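Local structure of tRNA delta(2)-isopentenylpyrophosphate transferase (Staphylococcus epidermidis ATCC 12228, 3D3Q) at residues A[13-18]-A[203-208]; A[32-37]-A[63-68]; A[42-47]-A[72-77]; A[245-250]-A[271-276]. The protein probably catalyses transfer of a dimethylallyl group from dimethylallyl diphosphate to adenine 37 of tRNAs that read codons beginning with uridine. All blocks are in the same frame, centred on the assembly; numbering follows the deposited sequence.

Contact 1: residues A[13-18]-A[203-208]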
loop_
_atom_site.group_PDB
_atom_site.type_symbol
_atom_site.label_atom_id
_atom_site.label_comp_id
_atom_site.label_asym_id
_atom_site.label_seq_id
_atom_site.Cartn_x
_atom_site.Cartn_y
_atom_site.Cartn_z
ATOM N N VAL A 13 -1.484 4.781 -1.387
ATOM C CA VAL A 13 -0.911 3.442 -1.438
ATOM C C VAL A 13 -1.365 2.751 -2.701
ATOM O O VAL A 13 -2.331 3.169 -3.317
ATOM C CB VAL A 13 -1.355 2.588 -0.232
ATOM C CG1 VAL A 13 -0.820 3.179 1.066
ATOM C CG2 VAL A 13 -2.864 2.509 -0.189
ATOM N N GLY A 14 -0.669 1.694 -3.086
ATOM C CA GLY A 14 -1.042 0.984 -4.292
ATOM C C GLY A 14 0.108 0.104 -4.726
ATOM O O GLY A 14 1.246 0.345 -4.348
ATOM N N PRO A 15 -0.160 -0.930 -5.531
ATOM C CA PRO A 15 0.924 -1.810 -5.971
ATOM C C PRO A 15 2.002 -1.079 -6.768
ATOM O O PRO A 15 1.746 -0.014 -7.321
ATOM C CB PRO A 15 0.186 -2.875 -6.782
ATOM C CG PRO A 15 -1.007 -2.137 -7.309
ATOM C CD PRO A 15 -1.450 -1.334 -6.121
ATOM N N THR A 16 3.205 -1.647 -6.797
ATOM C CA THR A 16 4.330 -1.060 -7.518
ATOM C C THR A 16 3.958 -0.630 -8.937
ATOM O O THR A 16 3.284 -1.363 -9.663
ATOM C CB THR A 16 5.499 -2.041 -7.644
ATOM O OG1 THR A 16 5.871 -2.512 -6.353
ATOM C CG2 THR A 16 6.684 -1.350 -8.285
ATOM N N ALA A 17 4.415 0.555 -9.333
ATOM C CA ALA A 17 4.130 1.075 -10.661
ATOM C C ALA A 17 2.643 0.966 -11.004
ATOM O O ALA A 17 2.265 0.380 -12.025
ATOM C CB ALA A 17 4.954 0.325 -11.706
ATOM N N SER A 18 1.797 1.515 -10.143
ATOM C CA SER A 18 0.366 1.479 -10.377
ATOM C C SER A 18 -0.089 2.915 -10.544
ATOM O O SER A 18 -1.284 3.204 -10.622
ATOM C CB SER A 18 -0.357 0.870 -9.194
ATOM O OG SER A 18 -0.294 1.760 -8.113
ATOM N N ILE A 203 -4.947 2.748 -5.095
ATOM C CA ILE A 203 -5.214 2.449 -6.496
ATOM C C ILE A 203 -5.436 0.954 -6.629
ATOM O O ILE A 203 -4.548 0.154 -6.341
ATOM C CB ILE A 203 -4.044 2.849 -7.383
ATOM C CG1 ILE A 203 -3.692 4.318 -7.159
ATOM C CG2 ILE A 203 -4.411 2.622 -8.828
ATOM C CD1 ILE A 203 -2.472 4.759 -7.935
ATOM N N GLU A 204 -6.624 0.584 -7.076
ATOM C CA GLU A 204 -6.987 -0.816 -7.203
ATOM C C GLU A 204 -7.095 -1.284 -8.655
ATOM O O GLU A 204 -7.047 -0.486 -9.582
ATOM C CB GLU A 204 -8.327 -1.029 -6.503
ATOM C CG GLU A 204 -8.783 -2.468 -6.408
ATOM C CD GLU A 204 -10.283 -2.584 -6.241
ATOM O OE1 GLU A 204 -11.010 -2.155 -7.170
ATOM O OE2 GLU A 204 -10.723 -3.096 -5.184
HETATM N N MSE A 205 -7.251 -2.588 -8.843
HETATM C CA MSE A 205 -7.388 -3.147 -10.172
HETATM C C MSE A 205 -7.675 -4.633 -10.044
HETATM O O MSE A 205 -7.424 -5.225 -8.997
HETATM C CB MSE A 205 -6.113 -2.901 -10.972
HETATM C CG MSE A 205 -4.874 -3.397 -10.269
HETATM SE SE MSE A 205 -3.241 -2.625 -10.975
HETATM C CE MSE A 205 -3.172 -3.633 -12.628
ATOM N N SER A 206 -8.212 -5.232 -11.103
ATOM C CA SER A 206 -8.552 -6.648 -11.085
ATOM C C SER A 206 -7.307 -7.505 -10.987
ATOM O O SER A 206 -6.241 -7.108 -11.451
ATOM C CB SER A 206 -9.342 -7.027 -12.339
ATOM O OG SER A 206 -8.526 -7.052 -13.503
ATOM N N ARG A 207 -7.441 -8.683 -10.385
ATOM C CA ARG A 207 -6.305 -9.582 -10.230
ATOM C C ARG A 207 -5.725 -9.918 -11.596
ATOM O O ARG A 207 -4.522 -10.146 -11.729
ATOM C CB ARG A 207 -6.713 -10.887 -9.524
ATOM C CG ARG A 207 -5.578 -11.496 -8.685
ATOM C CD ARG A 207 -5.473 -13.022 -8.733
ATOM N NE ARG A 207 -6.635 -13.750 -8.328
ATOM C CZ ARG A 207 -7.183 -14.878 -8.786
ATOM N NH1 ARG A 207 -8.262 -15.254 -8.139
ATOM N NH2 ARG A 207 -6.758 -15.607 -9.819
ATOM N N GLU A 208 -6.584 -9.954 -12.610
ATOM C CA GLU A 208 -6.139 -10.266 -13.963
ATOM C C GLU A 208 -5.120 -9.225 -14.429
ATOM O O GLU A 208 -3.971 -9.558 -14.726
ATOM C CB GLU A 208 -7.321 -10.277 -14.947
ATOM C CG GLU A 208 -8.403 -11.350 -14.732
ATOM C CD GLU A 208 -9.529 -10.904 -13.792
ATOM O OE1 GLU A 208 -9.428 -11.180 -12.576
ATOM O OE2 GLU A 208 -10.505 -10.270 -14.271
#
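Val13 and Ile203 are joined by the one backbone hydrogen bond between the two segments: Ile203 N donates to Val13 O at 3.2 Å, with an angle of 151° at the hydrogen. Val13 also bonds to Ile201, so the strands 8-13 and 197-204 run on as parallel neighbours until the first turns off just after this point.

The polypeptide that leaves is the P-loop, or Walker A motif, of a P-loop NTPase-like fold. Gly14 to Ser18 belong to the predicted ATP site, and Gly14 O accepts a hydrogen bond from Lys20 NZ. Within the loop, Ser18 OG turns back to Pro15 O in a weak hydrogen bond of 2.8 Å; a chi1 of 70°, which sets OG between the backbone N and the carbonyl carbon, aims it there.

Van der Waals packing, some of it carbon against oxygen, makes up the remainder. Ile203 points at the loop with CG1 beside its backbone N, and the terminal CD1 lies 3.7 Å from Ser18 OG, while CG2 lies the same distance from Ser18 O. Pro15 approaches the strand with one side of its ring, CD standing 3.4 Å from Ile203 O. Its CG faces the selenium of Met205, a selenomethionine, with CG and SE 4.3 Å apart. Beyond them, Pro15 rests on Leu210 and Met205 on Arg213, both from helix 207-224, which begins right after Ser206 at its N-cap.

Contact 2: residues A[32-37]-A[63-68]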
loop_
_atom_site.group_PDB
_atom_site.type_symbol
_atom_site.label_atom_id
_atom_site.label_comp_id
_atom_site.label_asym_id
_atom_site.label_seq_id
_atom_site.Cartn_x
_atom_site.Cartn_y
_atom_site.Cartn_z
ATOM N N ASN A 32 1.063 22.311 -3.802
ATOM C CA ASN A 32 2.444 22.565 -3.364
ATOM C C ASN A 32 2.789 21.820 -2.080
ATOM O O ASN A 32 2.964 22.411 -1.009
ATOM C CB ASN A 32 2.716 24.076 -3.205
ATOM C CG ASN A 32 2.053 24.665 -1.970
ATOM O OD1 ASN A 32 0.877 24.396 -1.700
ATOM N ND2 ASN A 32 2.793 25.483 -1.223
ATOM N N GLY A 33 2.866 20.501 -2.204
ATOM C CA GLY A 33 3.203 19.672 -1.069
ATOM C C GLY A 33 4.543 19.003 -1.300
ATOM O O GLY A 33 5.234 19.292 -2.275
ATOM N N GLU A 34 4.917 18.117 -0.385
ATOM C CA GLU A 34 6.163 17.385 -0.493
ATOM C C GLU A 34 5.847 15.946 -0.133
ATOM O O GLU A 34 4.978 15.670 0.698
ATOM C CB GLU A 34 7.214 17.969 0.438
ATOM C CG GLU A 34 7.355 19.468 0.273
ATOM C CD GLU A 34 8.443 20.050 1.144
ATOM O OE1 GLU A 34 8.641 19.530 2.270
ATOM O OE2 GLU A 34 9.093 21.041 0.723
ATOM N N ILE A 35 6.568 15.031 -0.761
ATOM C CA ILE A 35 6.325 13.613 -0.579
ATOM C C ILE A 35 7.310 12.898 0.321
ATOM O O ILE A 35 8.505 13.150 0.275
ATOM C CB ILE A 35 6.329 12.903 -1.957
ATOM C CG1 ILE A 35 5.346 13.600 -2.890
ATOM C CG2 ILE A 35 5.965 11.443 -1.803
ATOM C CD1 ILE A 35 5.303 13.029 -4.244
ATOM N N ILE A 36 6.792 11.985 1.131
ATOM C CA ILE A 36 7.625 11.178 2.000
ATOM C C ILE A 36 7.483 9.737 1.490
ATOM O O ILE A 36 6.393 9.172 1.521
ATOM C CB ILE A 36 7.146 11.252 3.455
ATOM C CG1 ILE A 36 7.343 12.668 3.992
ATOM C CG2 ILE A 36 7.892 10.248 4.297
ATOM C CD1 ILE A 36 6.728 12.893 5.349
ATOM N N SER A 37 8.572 9.154 1.003
ATOM C CA SER A 37 8.526 7.792 0.496
ATOM C C SER A 37 8.115 6.815 1.604
ATOM O O SER A 37 8.698 6.811 2.688
ATOM C CB SER A 37 9.891 7.422 -0.085
ATOM O OG SER A 37 10.042 6.024 -0.192
ATOM N N PRO A 63 10.177 17.871 -3.777
ATOM C CA PRO A 63 11.151 17.242 -2.878
ATOM C C PRO A 63 10.672 15.933 -2.237
ATOM O O PRO A 63 9.571 15.876 -1.693
ATOM C CB PRO A 63 11.410 18.336 -1.839
ATOM C CG PRO A 63 10.108 19.070 -1.791
ATOM C CD PRO A 63 9.752 19.181 -3.253
ATOM N N HIS A 64 11.499 14.888 -2.309
ATOM C CA HIS A 64 11.153 13.592 -1.725
ATOM C C HIS A 64 12.061 13.216 -0.529
ATOM O O HIS A 64 13.262 13.493 -0.526
ATOM C CB HIS A 64 11.209 12.478 -2.790
ATOM C CG HIS A 64 10.154 12.582 -3.850
ATOM N ND1 HIS A 64 9.685 11.485 -4.539
ATOM C CD2 HIS A 64 9.495 13.650 -4.364
ATOM C CE1 HIS A 64 8.786 11.867 -5.427
ATOM N NE2 HIS A 64 8.652 13.178 -5.340
ATOM N N TYR A 65 11.468 12.591 0.491
ATOM C CA TYR A 65 12.207 12.178 1.675
ATOM C C TYR A 65 12.145 10.674 1.839
ATOM O O TYR A 65 11.312 10.012 1.211
ATOM C CB TYR A 65 11.640 12.837 2.932
ATOM C CG TYR A 65 11.556 14.336 2.829
ATOM C CD1 TYR A 65 10.355 14.959 2.515
ATOM C CD2 TYR A 65 12.689 15.136 3.021
ATOM C CE1 TYR A 65 10.277 16.347 2.398
ATOM C CE2 TYR A 65 12.627 16.527 2.902
ATOM C CZ TYR A 65 11.420 17.125 2.597
ATOM O OH TYR A 65 11.347 18.492 2.522
HETATM N N MSE A 66 13.027 10.141 2.684
HETATM C CA MSE A 66 13.080 8.705 2.931
HETATM C C MSE A 66 13.610 7.903 1.736
HETATM O O MSE A 66 13.283 6.725 1.584
HETATM C CB MSE A 66 11.685 8.199 3.290
HETATM C CG MSE A 66 11.115 8.783 4.578
HETATM SE SE MSE A 66 12.027 8.169 6.189
HETATM C CE MSE A 66 11.467 6.305 6.118
ATOM N N ILE A 67 14.414 8.541 0.884
ATOM C CA ILE A 67 14.984 7.875 -0.295
ATOM C C ILE A 67 16.511 8.022 -0.307
ATOM O O ILE A 67 17.028 9.139 -0.313
ATOM C CB ILE A 67 14.382 8.454 -1.608
ATOM C CG1 ILE A 67 12.860 8.321 -1.579
ATOM C CG2 ILE A 67 14.941 7.714 -2.817
ATOM C CD1 ILE A 67 12.174 8.982 -2.708
ATOM N N ASP A 68 17.219 6.892 -0.305
ATOM C CA ASP A 68 18.685 6.882 -0.284
ATOM C C ASP A 68 19.202 7.540 0.990
ATOM O O ASP A 68 20.079 8.410 0.941
ATOM C CB ASP A 68 19.271 7.629 -1.485
ATOM C CG ASP A 68 19.053 6.901 -2.793
ATOM O OD1 ASP A 68 19.335 5.683 -2.853
ATOM O OD2 ASP A 68 18.621 7.546 -3.768
#
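Glu34 and Tyr65 stand on the same side of the strand pair; with CG beside the backbone N and anti to the carbonyl carbon in both (chi1 -51° and -54°), the extended glutamate chain and the phenol converge. Tyr65 OH donates to Glu34 OE1 at 2.9 Å. The oxygen lies at the edge of the tyrosine ring, whereas the hydroxyl reaches it from above the carboxylate plane, 55° out of it. The same OE1 also forms a salt bridge with Arg95, so a phenol and a guanidinium share one carboxylate oxygen, and the positive charge probably favours the ionised acid. Pro63 passes across the glutamate chain at roughly a right angle, its CG 3.5 Å from Glu34 CG.

Ile35 and His64 project from the other face, side by side and pointing the same way. Ile35 CB sits over the centre of the imidazole in a CH-pi contact, 4.1 Å from the ring centroid, and its CD1 continues to NE2 of His64 at 3.5 Å. Back on the Tyr65 face, Ile36 CG2 packs on CG of Met66, a selenomethionine, at 3.6 Å.

Between these layers run three backbone hydrogen bonds: Ile35 N to Pro63 O, Tyr65 N to Ile35 O and Ser37 N to Tyr65 O at 2.9 Å. Ile35 and Ile36 thus pair in parallel with His64 and Tyr65. Helix 78-94 covers the Ile36 face, where Tyr88 stacks on Tyr65, and helix 20-30 covers the Ile35 face. Strand 64-65 is the outermost strand here of the parallel, helix-flanked sheet of a P-loop NTPase-like fold.

Contact 3: residues A[42-47]-A[72-77]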
loop_
_atom_site.group_PDB
_atom_site.type_symbol
_atom_site.label_atom_id
_atom_site.label_comp_id
_atom_site.label_asym_id
_atom_site.label_seq_id
_atom_site.Cartn_x
_atom_site.Cartn_y
_atom_site.Cartn_z
ATOM N N GLN A 42 13.256 1.736 -0.780
ATOM C CA GLN A 42 13.782 2.907 -1.468
ATOM C C GLN A 42 14.658 3.728 -0.532
ATOM O O GLN A 42 15.241 4.729 -0.936
ATOM C CB GLN A 42 12.621 3.738 -2.024
ATOM C CG GLN A 42 12.123 3.210 -3.378
ATOM C CD GLN A 42 10.900 3.941 -3.914
ATOM O OE1 GLN A 42 10.807 5.176 -3.854
ATOM N NE2 GLN A 42 9.968 3.180 -4.472
ATOM N N VAL A 43 14.766 3.277 0.715
ATOM C CA VAL A 43 15.584 3.957 1.696
ATOM C C VAL A 43 17.054 3.616 1.501
ATOM O O VAL A 43 17.924 4.364 1.922
ATOM C CB VAL A 43 15.170 3.564 3.128
ATOM C CG1 VAL A 43 13.879 4.271 3.518
ATOM C CG2 VAL A 43 14.981 2.061 3.213
ATOM N N TYR A 44 17.323 2.489 0.847
ATOM C CA TYR A 44 18.699 2.048 0.617
ATOM C C TYR A 44 19.320 2.604 -0.676
ATOM O O TYR A 44 18.717 2.553 -1.744
ATOM C CB TYR A 44 18.764 0.525 0.590
ATOM C CG TYR A 44 18.308 -0.139 1.866
ATOM C CD1 TYR A 44 19.086 -0.084 3.027
ATOM C CD2 TYR A 44 17.091 -0.820 1.918
ATOM C CE1 TYR A 44 18.654 -0.691 4.209
ATOM C CE2 TYR A 44 16.657 -1.430 3.091
ATOM C CZ TYR A 44 17.432 -1.365 4.232
ATOM O OH TYR A 44 16.978 -1.967 5.395
ATOM N N GLN A 45 20.538 3.123 -0.570
ATOM C CA GLN A 45 21.228 3.684 -1.714
ATOM C C GLN A 45 21.913 2.569 -2.505
ATOM O O GLN A 45 22.487 1.646 -1.926
ATOM C CB GLN A 45 22.235 4.735 -1.235
ATOM C CG GLN A 45 23.147 4.209 -0.133
ATOM C CD GLN A 45 23.601 5.281 0.847
ATOM O OE1 GLN A 45 22.779 6.017 1.397
ATOM N NE2 GLN A 45 24.910 5.355 1.087
ATOM N N GLY A 46 21.829 2.643 -3.832
ATOM C CA GLY A 46 22.440 1.617 -4.665
ATOM C C GLY A 46 21.403 0.636 -5.173
ATOM O O GLY A 46 21.603 -0.049 -6.185
HETATM N N MSE A 47 20.289 0.567 -4.451
HETATM C CA MSE A 47 19.189 -0.316 -4.807
HETATM C C MSE A 47 18.068 0.546 -5.378
HETATM O O MSE A 47 17.092 0.843 -4.695
HETATM C CB MSE A 47 18.712 -1.065 -3.570
HETATM C CG MSE A 47 19.856 -1.678 -2.802
HETATM SE SE MSE A 47 19.252 -2.736 -1.323
HETATM C CE MSE A 47 19.364 -4.494 -2.101
ATOM N N PRO A 72 23.055 -0.239 2.187
ATOM C CA PRO A 72 22.421 -1.565 2.165
ATOM C C PRO A 72 22.474 -2.360 3.469
ATOM O O PRO A 72 21.481 -2.984 3.869
ATOM C CB PRO A 72 23.136 -2.266 1.020
ATOM C CG PRO A 72 23.396 -1.130 0.072
ATOM C CD PRO A 72 23.915 -0.058 1.007
ATOM N N ASP A 73 23.627 -2.333 4.137
ATOM C CA ASP A 73 23.836 -3.067 5.400
ATOM C C ASP A 73 23.123 -2.439 6.597
ATOM O O ASP A 73 23.147 -2.986 7.710
ATOM C CB ASP A 73 25.342 -3.172 5.693
ATOM C CG ASP A 73 26.014 -1.805 5.828
ATOM O OD1 ASP A 73 25.664 -1.057 6.779
ATOM O OD2 ASP A 73 26.897 -1.485 4.995
ATOM N N ALA A 74 22.502 -1.285 6.368
ATOM C CA ALA A 74 21.783 -0.593 7.430
ATOM C C ALA A 74 20.488 -1.320 7.728
ATOM O O ALA A 74 20.001 -2.105 6.920
ATOM C CB ALA A 74 21.501 0.849 7.023
ATOM N N SER A 75 19.931 -1.045 8.896
ATOM C CA SER A 75 18.700 -1.694 9.292
ATOM C C SER A 75 17.518 -0.738 9.239
ATOM O O SER A 75 17.661 0.464 9.465
ATOM C CB SER A 75 18.852 -2.272 10.696
ATOM O OG SER A 75 17.605 -2.742 11.173
ATOM N N PHE A 76 16.349 -1.280 8.930
ATOM C CA PHE A 76 15.159 -0.468 8.854
ATOM C C PHE A 76 13.990 -1.235 9.451
ATOM O O PHE A 76 14.063 -2.457 9.620
ATOM C CB PHE A 76 14.874 -0.087 7.408
ATOM C CG PHE A 76 14.084 1.168 7.272
ATOM C CD1 PHE A 76 14.570 2.363 7.788
ATOM C CD2 PHE A 76 12.835 1.160 6.669
ATOM C CE1 PHE A 76 13.823 3.541 7.704
ATOM C CE2 PHE A 76 12.079 2.335 6.578
ATOM C CZ PHE A 76 12.578 3.526 7.103
ATOM N N SER A 77 12.912 -0.521 9.765
ATOM C CA SER A 77 11.755 -1.154 10.381
ATOM C C SER A 77 10.531 -0.254 10.375
ATOM O O SER A 77 10.626 0.950 10.156
ATOM C CB SER A 77 12.078 -1.488 11.827
ATOM O OG SER A 77 12.240 -0.279 12.568
#
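Tyr44 is wedged against the bend from Pro72 to Phe76, and the tight half of the contact is built round it. A chi1 of -60° puts the ring beside its own backbone N and directs it along the facing segment. Its CD1 lies 3.7 Å from Pro72 CA, and the CE1 edge comes up to Ala74 O almost in the ring plane. At the far end of the ring OH is 3.5 Å from Phe76 CB; it is also 3.4 Å from Ala74 O, a long approach that amounts to a weak hydrogen bond at best. Pro72 is buried, lying on Leu233 of helix 226-235; its CG touches Gln45 O at 3.5 Å and its O accepts a hydrogen bond from Ser243.

Val43 spreads its two methyls between aromatic rings. CG1 sits over one face of Phe76 in a CH-pi contact, 4.2 Å from the ring centroid and displaced toward the rim, while CG2 lies over the ring of Tyr44. The phenylalanine reaches it with CG anti to the backbone N (chi1 -155°). Met66 packs against the same ring.

Packing is loose at the outer side, at Gln45, Asp73 and Ser75. The glutamine side chain is exposed and only its CG nears the proline ring, 4.5 Å from Pro72 CD. Asp73 and Ser75 turn their CB atoms away from the other segment and are likewise exposed.

Both segments are irregular, and Ser77 is the N-cap of helix 78-94. This is loop-against-loop packing by the segment 42-47, whose first residue, Gln42, ends the region 39-42, which probably contacts the tRNA, as in relatives.

Contact 4: residues A[245-250]-A[271-276]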
loop_
_atom_site.group_PDB
_atom_site.type_symbol
_atom_site.label_atom_id
_atom_site.label_comp_id
_atom_site.label_asym_id
_atom_site.label_seq_id
_atom_site.Cartn_x
_atom_site.Cartn_y
_atom_site.Cartn_z
ATOM N N GLN A 245 17.474 -9.472 0.903
ATOM C CA GLN A 245 16.510 -10.559 1.071
ATOM C C GLN A 245 15.170 -10.189 0.503
ATOM O O GLN A 245 14.254 -11.005 0.491
ATOM C CB GLN A 245 16.353 -10.895 2.552
ATOM C CG GLN A 245 17.509 -11.666 3.113
ATOM C CD GLN A 245 17.633 -13.009 2.448
ATOM O OE1 GLN A 245 16.710 -13.818 2.501
ATOM N NE2 GLN A 245 18.771 -13.261 1.812
ATOM N N ALA A 246 15.056 -8.947 0.047
ATOM C CA ALA A 246 13.802 -8.461 -0.524
ATOM C C ALA A 246 13.555 -9.092 -1.884
ATOM O O ALA A 246 14.497 -9.399 -2.622
ATOM C CB ALA A 246 13.833 -6.943 -0.656
ATOM N N ILE A 247 12.282 -9.287 -2.210
ATOM C CA ILE A 247 11.922 -9.879 -3.481
ATOM C C ILE A 247 12.544 -9.038 -4.603
ATOM O O ILE A 247 12.374 -7.819 -4.657
ATOM C CB ILE A 247 10.374 -9.966 -3.629
ATOM C CG1 ILE A 247 9.978 -9.563 -5.047
ATOM C CG2 ILE A 247 9.676 -9.139 -2.532
ATOM C CD1 ILE A 247 8.510 -9.257 -5.208
ATOM N N GLY A 248 13.289 -9.703 -5.478
ATOM C CA GLY A 248 13.953 -9.006 -6.561
ATOM C C GLY A 248 15.474 -9.002 -6.403
ATOM O O GLY A 248 16.203 -8.499 -7.254
ATOM N N TYR A 249 15.957 -9.558 -5.304
ATOM C CA TYR A 249 17.375 -9.617 -5.070
ATOM C C TYR A 249 17.725 -10.990 -4.557
ATOM O O TYR A 249 18.694 -11.594 -5.011
ATOM C CB TYR A 249 17.829 -8.564 -4.054
ATOM C CG TYR A 249 17.661 -7.141 -4.511
ATOM C CD1 TYR A 249 16.431 -6.523 -4.453
ATOM C CD2 TYR A 249 18.730 -6.423 -5.017
ATOM C CE1 TYR A 249 16.264 -5.218 -4.884
ATOM C CE2 TYR A 249 18.576 -5.114 -5.452
ATOM C CZ TYR A 249 17.339 -4.517 -5.378
ATOM O OH TYR A 249 17.171 -3.213 -5.779
ATOM N N LYS A 250 16.936 -11.495 -3.615
ATOM C CA LYS A 250 17.198 -12.816 -3.049
ATOM C C LYS A 250 17.064 -13.925 -4.099
ATOM O O LYS A 250 17.710 -14.963 -3.983
ATOM C CB LYS A 250 16.259 -13.104 -1.863
ATOM C CG LYS A 250 14.795 -13.220 -2.234
ATOM C CD LYS A 250 13.925 -13.702 -1.078
ATOM C CE LYS A 250 12.472 -13.815 -1.534
ATOM N NZ LYS A 250 11.554 -14.277 -0.464
ATOM N N GLN A 271 6.625 -14.583 -9.564
ATOM C CA GLN A 271 5.657 -15.196 -8.681
ATOM C C GLN A 271 5.650 -14.446 -7.349
ATOM O O GLN A 271 4.631 -13.873 -6.969
ATOM C CB GLN A 271 5.985 -16.674 -8.461
ATOM C CG GLN A 271 4.806 -17.466 -7.926
ATOM C CD GLN A 271 5.208 -18.760 -7.246
ATOM O OE1 GLN A 271 4.348 -19.566 -6.888
ATOM N NE2 GLN A 271 6.512 -18.962 -7.058
ATOM N N HIS A 272 6.779 -14.437 -6.640
ATOM C CA HIS A 272 6.877 -13.724 -5.356
ATOM C C HIS A 272 6.310 -12.314 -5.502
ATOM O O HIS A 272 5.767 -11.760 -4.556
ATOM C CB HIS A 272 8.337 -13.585 -4.901
ATOM C CG HIS A 272 8.977 -14.864 -4.469
ATOM N ND1 HIS A 272 9.122 -15.949 -5.305
ATOM C CD2 HIS A 272 9.543 -15.216 -3.292
ATOM C CE1 HIS A 272 9.752 -16.917 -4.663
ATOM N NE2 HIS A 272 10.019 -16.497 -3.441
ATOM N N SER A 273 6.465 -11.729 -6.690
ATOM C CA SER A 273 5.979 -10.390 -6.925
ATOM C C SER A 273 4.470 -10.402 -6.991
ATOM O O SER A 273 3.817 -9.489 -6.488
ATOM C CB SER A 273 6.567 -9.821 -8.212
ATOM O OG SER A 273 7.962 -9.604 -8.101
ATOM N N ARG A 274 3.906 -11.431 -7.609
ATOM C CA ARG A 274 2.449 -11.538 -7.702
ATOM C C ARG A 274 1.837 -11.786 -6.322
ATOM O O ARG A 274 0.855 -11.153 -5.960
ATOM C CB ARG A 274 2.038 -12.678 -8.647
ATOM C CG ARG A 274 2.367 -12.459 -10.115
ATOM C CD ARG A 274 1.746 -13.556 -10.968
ATOM N NE ARG A 274 2.333 -14.867 -10.698
ATOM C CZ ARG A 274 3.327 -15.406 -11.405
ATOM N NH1 ARG A 274 3.849 -14.746 -12.429
ATOM N NH2 ARG A 274 3.799 -16.608 -11.090
ATOM N N GLN A 275 2.417 -12.708 -5.557
ATOM C CA GLN A 275 1.911 -13.028 -4.227
ATOM C C GLN A 275 2.003 -11.815 -3.322
ATOM O O GLN A 275 1.067 -11.492 -2.589
ATOM C CB GLN A 275 2.709 -14.168 -3.611
ATOM C CG GLN A 275 2.628 -15.471 -4.386
ATOM C CD GLN A 275 3.680 -16.480 -3.936
ATOM O OE1 GLN A 275 3.814 -16.761 -2.749
ATOM N NE2 GLN A 275 4.427 -17.031 -4.891
ATOM N N TYR A 276 3.141 -11.139 -3.377
ATOM C CA TYR A 276 3.359 -9.965 -2.559
ATOM C C TYR A 276 2.319 -8.894 -2.844
ATOM O O TYR A 276 1.687 -8.375 -1.932
ATOM C CB TYR A 276 4.772 -9.429 -2.809
ATOM C CG TYR A 276 5.104 -8.170 -2.050
ATOM C CD1 TYR A 276 4.737 -6.920 -2.543
ATOM C CD2 TYR A 276 5.784 -8.229 -0.839
ATOM C CE1 TYR A 276 5.046 -5.759 -1.851
ATOM C CE2 TYR A 276 6.096 -7.080 -0.134
ATOM C CZ TYR A 276 5.727 -5.843 -0.647
ATOM O OH TYR A 276 6.053 -4.690 0.026
#
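Ile247 reaches from its loop end-on to the helix, with CD1 directed between His272 and Ser273. That methyl lies 3.6 Å from Ser273 CB and 3.8 Å from His272 O, so it rests on helix backbone and the base of a side chain together. Its other branch, CG2, turns along the helix toward the ring of Tyr276 and stands 4.3 Å from CD2, in an oblique approach. Tyr276 meets it by extending CG anti to the backbone N (chi1 178°), which swings the phenol past Ile247 CG2 toward Thr105, a residue that probably contacts the tRNA. His272, Ser273 and Tyr276, spaced one and three residues apart, thereby present one side of the helix to the isoleucine.

Lys250 runs slantwise to His272 as a straight chain beyond CG, and its ammonium group comes to the edge of the imidazole, near the ring plane. NZ is 3.6 Å from CD2 and 4.0 Å from NE2 of His272, so this is an approach of two polar groups without a bond. The orientation of the imidazole is settled from its far side, where ND1 bonds to Lys268 O one turn back. Ser273 OG is likewise occupied, by Leu269 O.

The loop is folded on itself by Tyr249 N bonding to Ala246 O at 3.1 Å, and belongs to a region expected from relatives to touch the tRNA. It follows helix 226-235, on which Tyr249 packs through Val230 and Leu233, and leads into helix 252-257. The long helix 262-286 that carries the other segment packs through Ser273 on Ile214 and Val218 of helix 207-224.

From the N terminus, strand 8-13 runs into the P-loop, whose partner in contact 1 lies 185 residues on, so this contact closes a long loop. Contacts 2 and 3 are nested within it. Their segments alternate as 32-37, 42-47, 63-68 and 72-77, so the two cross, and they touch where Asp68 N probably bonds to Gln42 O at 3.0 Å. Together they join the edge of the sheet to the irregular segments before helix 78-94. Contact 4 follows in series, closing a short loop onto helix 262-286. It meets contact 3 where Met47 packs on Tyr249, while contacts 1 and 2 are linked through the common sheet.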